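PDB 1I9Z: phosphatidylinositol phosphate phosphatase, which removes the 5-phosphate from soluble inositol polyphosphates and from phosphatidylinositol 4,5-bisphosphate through the magnesium-dependent catalytic domain of a synaptojanin. Local coordinates for residues A30-N35 and Y302-R307; G61-V66 and T164-A169. All coordinates share one frame; numbering follows the deposited sequence.

Contact 1. Residues A30-N35 and Y302-R307; sequences ASYNLN and YYSDHR
A chi1 of 178° carries the Asn33 amide away from its backbone N and over the face of the His306 ring, which is itself swung beside its own backbone N; amide and imidazole lie flat on each other, the two planes 8° apart. Asn33 CB sits 3.6 Å from the ring centroid, a CH-pi contact almost on the ring normal. Beyond the stack, Asn33 ND2 is hydrogen-bonded to Asp207, and His306 ND1 to Asp283. Asn33 OD1 turns back to accept from Asn35 N, closing an Asx turn. Ser304 OG donates to Asn33 O at 2.7 Å, tilted 21° from the carbonyl plane, and accepts from His306 N at 3.1 Å, an ST turn. One hydroxyl thus ties together the strand end and the loop before strand 309-320, in the active-site region of this DNase I-like domain, where Asp305 lines the inositol bisphosphate pocket. The Asn35 amide stacks on the Asp305 carboxylate. Water 3 lies 2.8 Å from both Asn33 OD1 and Asp305 OD1 and links them. Farther from the ligand, Tyr32 OH packs 3.6 Å from Tyr303 CB and pairs with water 1, which accepts from Ser304 N, while His306 O meets the ring edge at Tyr32 CE1.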
loop_
_atom_site.group_PDB
_atom_site.type_symbol
_atom_site.label_atom_id
_atom_site.label_comp_id
_atom_site.label_asym_id
_atom_site.label_seq_id
_atom_site.Cartn_x
_atom_site.Cartn_y
_atom_site.Cartn_z
ATOM N N ALA A 30 5.563 4.313 0.602
ATOM C CA ALA A 30 5.845 5.612 0.041
ATOM C C ALA A 30 5.269 5.771 -1.357
ATOM O O ALA A 30 5.426 4.895 -2.196
ATOM C CB ALA A 30 7.436 5.805 -0.033
ATOM N N SER A 31 4.699 6.949 -1.610
ATOM C CA SER A 31 4.065 7.266 -2.882
ATOM C C SER A 31 4.478 8.646 -3.418
ATOM O O SER A 31 4.544 9.649 -2.651
ATOM C CB SER A 31 2.519 7.204 -2.729
ATOM O OG SER A 31 1.951 7.171 -4.011
ATOM N N TYR A 32 4.707 8.726 -4.733
ATOM C CA TYR A 32 5.093 9.983 -5.348
ATOM C C TYR A 32 4.697 10.118 -6.806
ATOM O O TYR A 32 5.123 9.308 -7.633
ATOM C CB TYR A 32 6.626 10.141 -5.209
ATOM C CG TYR A 32 7.217 11.544 -5.352
ATOM C CD1 TYR A 32 6.436 12.690 -5.569
ATOM C CD2 TYR A 32 8.609 11.727 -5.186
ATOM C CE1 TYR A 32 7.055 13.995 -5.637
ATOM C CE2 TYR A 32 9.192 12.974 -5.247
ATOM C CZ TYR A 32 8.421 14.094 -5.476
ATOM O OH TYR A 32 9.032 15.347 -5.592
ATOM N N ASN A 33 3.808 11.062 -7.125
ATOM C CA ASN A 33 3.480 11.359 -8.518
ATOM C C ASN A 33 4.590 12.375 -8.887
ATOM O O ASN A 33 4.614 13.523 -8.415
ATOM C CB ASN A 33 2.124 12.097 -8.683
ATOM C CG ASN A 33 1.864 12.420 -10.104
ATOM O OD1 ASN A 33 2.757 12.930 -10.797
ATOM N ND2 ASN A 33 0.624 12.172 -10.590
ATOM N N LEU A 34 5.501 11.912 -9.738
ATOM C CA LEU A 34 6.706 12.665 -10.175
ATOM C C LEU A 34 6.575 13.746 -11.202
ATOM O O LEU A 34 7.521 14.543 -11.380
ATOM C CB LEU A 34 7.686 11.638 -10.783
ATOM C CG LEU A 34 8.031 10.555 -9.789
ATOM C CD1 LEU A 34 8.694 9.394 -10.649
ATOM C CD2 LEU A 34 9.059 11.072 -8.733
ATOM N N ASN A 35 5.444 13.773 -11.926
ATOM C CA ASN A 35 5.282 14.742 -12.993
ATOM C C ASN A 35 6.461 14.626 -13.999
ATOM O O ASN A 35 6.908 15.657 -14.574
ATOM C CB ASN A 35 5.206 16.160 -12.438
ATOM C CG ASN A 35 4.700 17.158 -13.446
ATOM O OD1 ASN A 35 3.822 16.877 -14.276
ATOM N ND2 ASN A 35 5.290 18.367 -13.398
ATOM N N TYR A 302 10.197 19.157 -3.632
ATOM C CA TYR A 302 9.649 20.138 -4.562
ATOM C C TYR A 302 9.900 19.879 -6.047
ATOM O O TYR A 302 9.727 20.798 -6.883
ATOM C CB TYR A 302 10.289 21.515 -4.160
ATOM C CG TYR A 302 9.879 22.012 -2.774
ATOM C CD1 TYR A 302 10.545 21.580 -1.602
ATOM C CD2 TYR A 302 8.838 22.920 -2.658
ATOM C CE1 TYR A 302 10.156 22.076 -0.299
ATOM C CE2 TYR A 302 8.416 23.415 -1.415
ATOM C CZ TYR A 302 9.096 22.977 -0.238
ATOM O OH TYR A 302 8.722 23.463 0.982
ATOM N N TYR A 303 10.273 18.634 -6.381
ATOM C CA TYR A 303 10.604 18.324 -7.761
ATOM C C TYR A 303 9.418 18.226 -8.671
ATOM O O TYR A 303 9.573 18.290 -9.885
ATOM C CB TYR A 303 11.338 16.978 -7.853
ATOM C CG TYR A 303 12.458 16.861 -6.870
ATOM C CD1 TYR A 303 12.616 15.721 -6.096
ATOM C CD2 TYR A 303 13.399 17.906 -6.726
ATOM C CE1 TYR A 303 13.687 15.606 -5.152
ATOM C CE2 TYR A 303 14.464 17.779 -5.840
ATOM C CZ TYR A 303 14.603 16.640 -5.055
ATOM O OH TYR A 303 15.671 16.499 -4.151
ATOM N N SER A 304 8.245 18.063 -8.067
ATOM C CA SER A 304 7.013 17.814 -8.830
ATOM C C SER A 304 5.895 18.800 -8.452
ATOM O O SER A 304 6.092 19.655 -7.568
ATOM C CB SER A 304 6.559 16.346 -8.509
ATOM O OG SER A 304 5.271 16.052 -9.094
ATOM N N ASP A 305 4.760 18.718 -9.163
ATOM C CA ASP A 305 3.624 19.558 -8.784
ATOM C C ASP A 305 2.823 18.822 -7.682
ATOM O O ASP A 305 1.851 19.349 -7.152
ATOM C CB ASP A 305 2.753 19.913 -9.992
ATOM C CG ASP A 305 2.321 18.700 -10.793
ATOM O OD1 ASP A 305 2.706 17.524 -10.549
ATOM O OD2 ASP A 305 1.538 18.986 -11.705
ATOM N N HIS A 306 3.234 17.615 -7.310
ATOM C CA HIS A 306 2.645 16.934 -6.142
ATOM C C HIS A 306 3.701 16.798 -5.056
ATOM O O HIS A 306 4.907 16.716 -5.351
ATOM C CB HIS A 306 2.255 15.470 -6.408
ATOM C CG HIS A 306 1.117 15.309 -7.351
ATOM N ND1 HIS A 306 -0.047 14.637 -7.014
ATOM C CD2 HIS A 306 0.996 15.650 -8.651
ATOM C CE1 HIS A 306 -0.830 14.564 -8.083
ATOM N NE2 HIS A 306 -0.216 15.172 -9.094
ATOM N N ARG A 307 3.272 16.768 -3.796
ATOM C CA ARG A 307 4.214 16.382 -2.709
ATOM C C ARG A 307 4.122 14.900 -2.543
ATOM O O ARG A 307 3.048 14.315 -2.781
ATOM C CB ARG A 307 3.814 16.939 -1.345
ATOM C CG ARG A 307 3.872 18.456 -1.301
ATOM C CD ARG A 307 5.391 18.934 -0.922
ATOM N NE ARG A 307 5.325 20.381 -0.950
ATOM C CZ ARG A 307 5.532 21.153 -2.005
ATOM N NH1 ARG A 307 5.928 20.676 -3.203
ATOM N NH2 ARG A 307 5.127 22.437 -1.930
HETATM O O HOH W 1 7.399 17.418 -5.297
HETATM O O HOH W 2 2.734 12.442 -4.806
HETATM O O HOH W 3 1.884 15.289 -11.952
HETATM O O HOH W 4 8.149 18.430 -12.236
HETATM O O HOH W 5 2.198 19.561 -14.908
#

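Contact 2. Residues G61-V66 and T164-A169. With CA (calcium ion), chain B.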
loop_
_atom_site.group_PDB
_atom_site.type_symbol
_atom_site.label_atom_id
_atom_site.label_comp_id
_atom_site.label_asym_id
_atom_site.label_seq_id
_atom_site.Cartn_x
_atom_site.Cartn_y
_atom_site.Cartn_z
ATOM N N GLY A 61 5.849 3.382 -4.536
ATOM C CA GLY A 61 5.073 3.502 -5.734
ATOM C C GLY A 61 5.239 4.878 -6.337
ATOM O O GLY A 61 5.152 5.931 -5.637
ATOM N N PHE A 62 5.500 4.891 -7.642
ATOM C CA PHE A 62 5.643 6.128 -8.397
ATOM C C PHE A 62 4.561 6.247 -9.443
ATOM O O PHE A 62 4.082 5.191 -9.987
ATOM C CB PHE A 62 7.004 6.172 -9.186
ATOM C CG PHE A 62 8.194 6.253 -8.298
ATOM C CD1 PHE A 62 9.014 5.160 -8.127
ATOM C CD2 PHE A 62 8.508 7.442 -7.645
ATOM C CE1 PHE A 62 10.192 5.257 -7.286
ATOM C CE2 PHE A 62 9.682 7.550 -6.792
ATOM C CZ PHE A 62 10.509 6.452 -6.634
ATOM N N GLN A 63 4.112 7.496 -9.680
ATOM C CA GLN A 63 3.226 7.784 -10.804
ATOM C C GLN A 63 3.940 8.811 -11.700
ATOM O O GLN A 63 4.778 9.609 -11.230
ATOM C CB GLN A 63 1.862 8.290 -10.392
ATOM C CG GLN A 63 1.178 7.279 -9.372
ATOM C CD GLN A 63 1.684 7.515 -7.965
ATOM O OE1 GLN A 63 1.902 8.672 -7.577
ATOM N NE2 GLN A 63 1.823 6.444 -7.177
ATOM N N GLU A 64 3.581 8.808 -12.975
ATOM C CA GLU A 64 4.192 9.706 -13.969
ATOM C C GLU A 64 5.720 9.655 -14.050
ATOM O O GLU A 64 6.396 10.719 -14.063
ATOM C CB GLU A 64 3.723 11.172 -13.815
ATOM C CG GLU A 64 2.190 11.245 -13.869
ATOM C CD GLU A 64 1.679 12.632 -14.108
ATOM O OE1 GLU A 64 2.354 13.395 -14.850
ATOM O OE2 GLU A 64 0.568 12.944 -13.665
ATOM N N ILE A 65 6.277 8.460 -14.113
ATOM C CA ILE A 65 7.749 8.334 -14.294
ATOM C C ILE A 65 8.058 9.107 -15.595
ATOM O O ILE A 65 9.126 9.734 -15.766
ATOM C CB ILE A 65 8.176 6.854 -14.362
ATOM C CG1 ILE A 65 8.183 6.308 -12.925
ATOM C CG2 ILE A 65 9.652 6.723 -15.072
ATOM C CD1 ILE A 65 8.478 4.864 -12.815
ATOM N N VAL A 66 7.080 9.103 -16.493
ATOM C CA VAL A 66 7.137 9.930 -17.692
ATOM C C VAL A 66 5.903 10.853 -17.522
ATOM O O VAL A 66 4.791 10.387 -17.255
ATOM C CB VAL A 66 6.992 9.126 -18.979
ATOM C CG1 VAL A 66 7.000 10.109 -20.182
ATOM C CG2 VAL A 66 8.154 8.169 -19.096
ATOM N N THR A 164 -0.144 -0.124 -6.134
ATOM C CA THR A 164 -0.111 1.324 -6.343
ATOM C C THR A 164 -0.913 1.625 -7.630
ATOM O O THR A 164 -1.006 0.791 -8.530
ATOM C CB THR A 164 1.344 1.913 -6.443
ATOM O OG1 THR A 164 1.245 3.332 -6.372
ATOM C CG2 THR A 164 2.003 1.524 -7.815
ATOM N N SER A 165 -1.549 2.799 -7.732
ATOM C CA SER A 165 -2.356 3.152 -8.892
ATOM C C SER A 165 -2.297 4.615 -9.227
ATOM O O SER A 165 -1.839 5.464 -8.400
ATOM C CB SER A 165 -3.871 2.892 -8.601
ATOM O OG SER A 165 -3.967 1.535 -8.298
ATOM N N HIS A 166 -2.777 4.906 -10.428
ATOM C CA HIS A 166 -2.934 6.287 -10.889
ATOM C C HIS A 166 -4.283 6.229 -11.519
ATOM O O HIS A 166 -4.453 5.544 -12.562
ATOM C CB HIS A 166 -1.861 6.610 -11.923
ATOM C CG HIS A 166 -1.698 8.069 -12.219
ATOM N ND1 HIS A 166 -2.551 9.055 -11.749
ATOM C CD2 HIS A 166 -0.801 8.691 -13.024
ATOM C CE1 HIS A 166 -2.186 10.230 -12.264
ATOM N NE2 HIS A 166 -1.126 10.024 -13.029
ATOM N N LEU A 167 -5.283 6.885 -10.890
ATOM C CA LEU A 167 -6.645 6.829 -11.427
ATOM C C LEU A 167 -7.068 8.021 -12.249
ATOM O O LEU A 167 -6.321 9.045 -12.397
ATOM C CB LEU A 167 -7.651 6.571 -10.265
ATOM C CG LEU A 167 -7.296 5.472 -9.274
ATOM C CD1 LEU A 167 -8.458 5.333 -8.222
ATOM C CD2 LEU A 167 -7.008 4.074 -10.051
ATOM N N ALA A 168 -8.267 7.939 -12.830
ATOM C CA ALA A 168 -8.696 9.002 -13.777
ATOM C C ALA A 168 -8.568 10.421 -13.261
ATOM O O ALA A 168 -8.998 10.678 -12.128
ATOM C CB ALA A 168 -10.116 8.782 -14.217
ATOM N N ALA A 169 -8.035 11.334 -14.087
ATOM C CA ALA A 169 -7.853 12.733 -13.652
ATOM C C ALA A 169 -9.118 13.485 -13.972
ATOM O O ALA A 169 -9.915 13.036 -14.817
ATOM C CB ALA A 169 -6.680 13.385 -14.414
HETATM CA CA CA B . 0.876 15.749 -13.930
HETATM O O HOH W 6 -1.026 14.741 -14.548
HETATM O O HOH W 7 0.924 16.318 -16.679
HETATM O O HOH W 8 0.177 17.814 -13.583
HETATM O O HOH W 3 1.884 15.289 -11.952
#
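Glu64 OE2 reaches the calcium ion at 2.8 Å and accepts a weak hydrogen bond, 3.4 Å long, from His166 NE2. The oxygen meets the imidazole at its edge, near the ring plane, and the carboxylate is turned only 14° from that plane; the N-H points at it with an angle of 152°. Waters 3, 6, 7 and 8 also bind the ion, with water 6 at 2.2 Å. Glu64 CG lies 3.6 Å from His166 NE2, so the aliphatic part of the acid also packs against the ring. The carboxylate is fixed further by Asn33, whose ND2 donates to OE2, and by Leu68 N, which donates to OE1. Were Glu64 replaced by an alanine, the calcium ion would probably lose this protein ligand and His166 NE2 its acceptor, with the imidazole freer to turn.

Behind this first shell, Gln63 CB packs 3.8 Å from His166 CD2, and Gln63 CG rests near Ser165 O. At the inner end, Thr164 turns its OG1 anti to the backbone N, which brings the hydroxyl to 3.9 Å from Gly61 CA; the same oxygen is hydrogen-bonded to Phe205 O. Strands 61-63 and 164-166 run 10° from parallel with their axes 7.1 Å apart, yet they belong to different sheets. Glu64, just past the end of one strand, and His166, at the end of the other, thus come from two different sheets, the beta-sandwich active-site arrangement of the DNase I-like inositol polyphosphate 5-phosphatases.

Overall arrangement
Both contacts are buried, their centres about 10 Å apart, and they share the sheet in which strands 20-33 and 57-63 are neighbours. Leu34 N to Gln63 O, 2.8 Å, is a probable hydrogen bond between them, and water 3 serves both, bound to the calcium ion. Contact 1 joins the end of a strand to a loop, through an amide stack, two side-chain turns and bridging waters, and some of its residues are partly exposed. Contact 2 joins strands of the two opposed sheets, with all its touching residues buried; its inner part is packing, and its polar bonding gathers at the metal. Each contact's range also supplies one residue to the inositol bisphosphate pocket, Asp305 from 302-307 and Ala169 from 164-169.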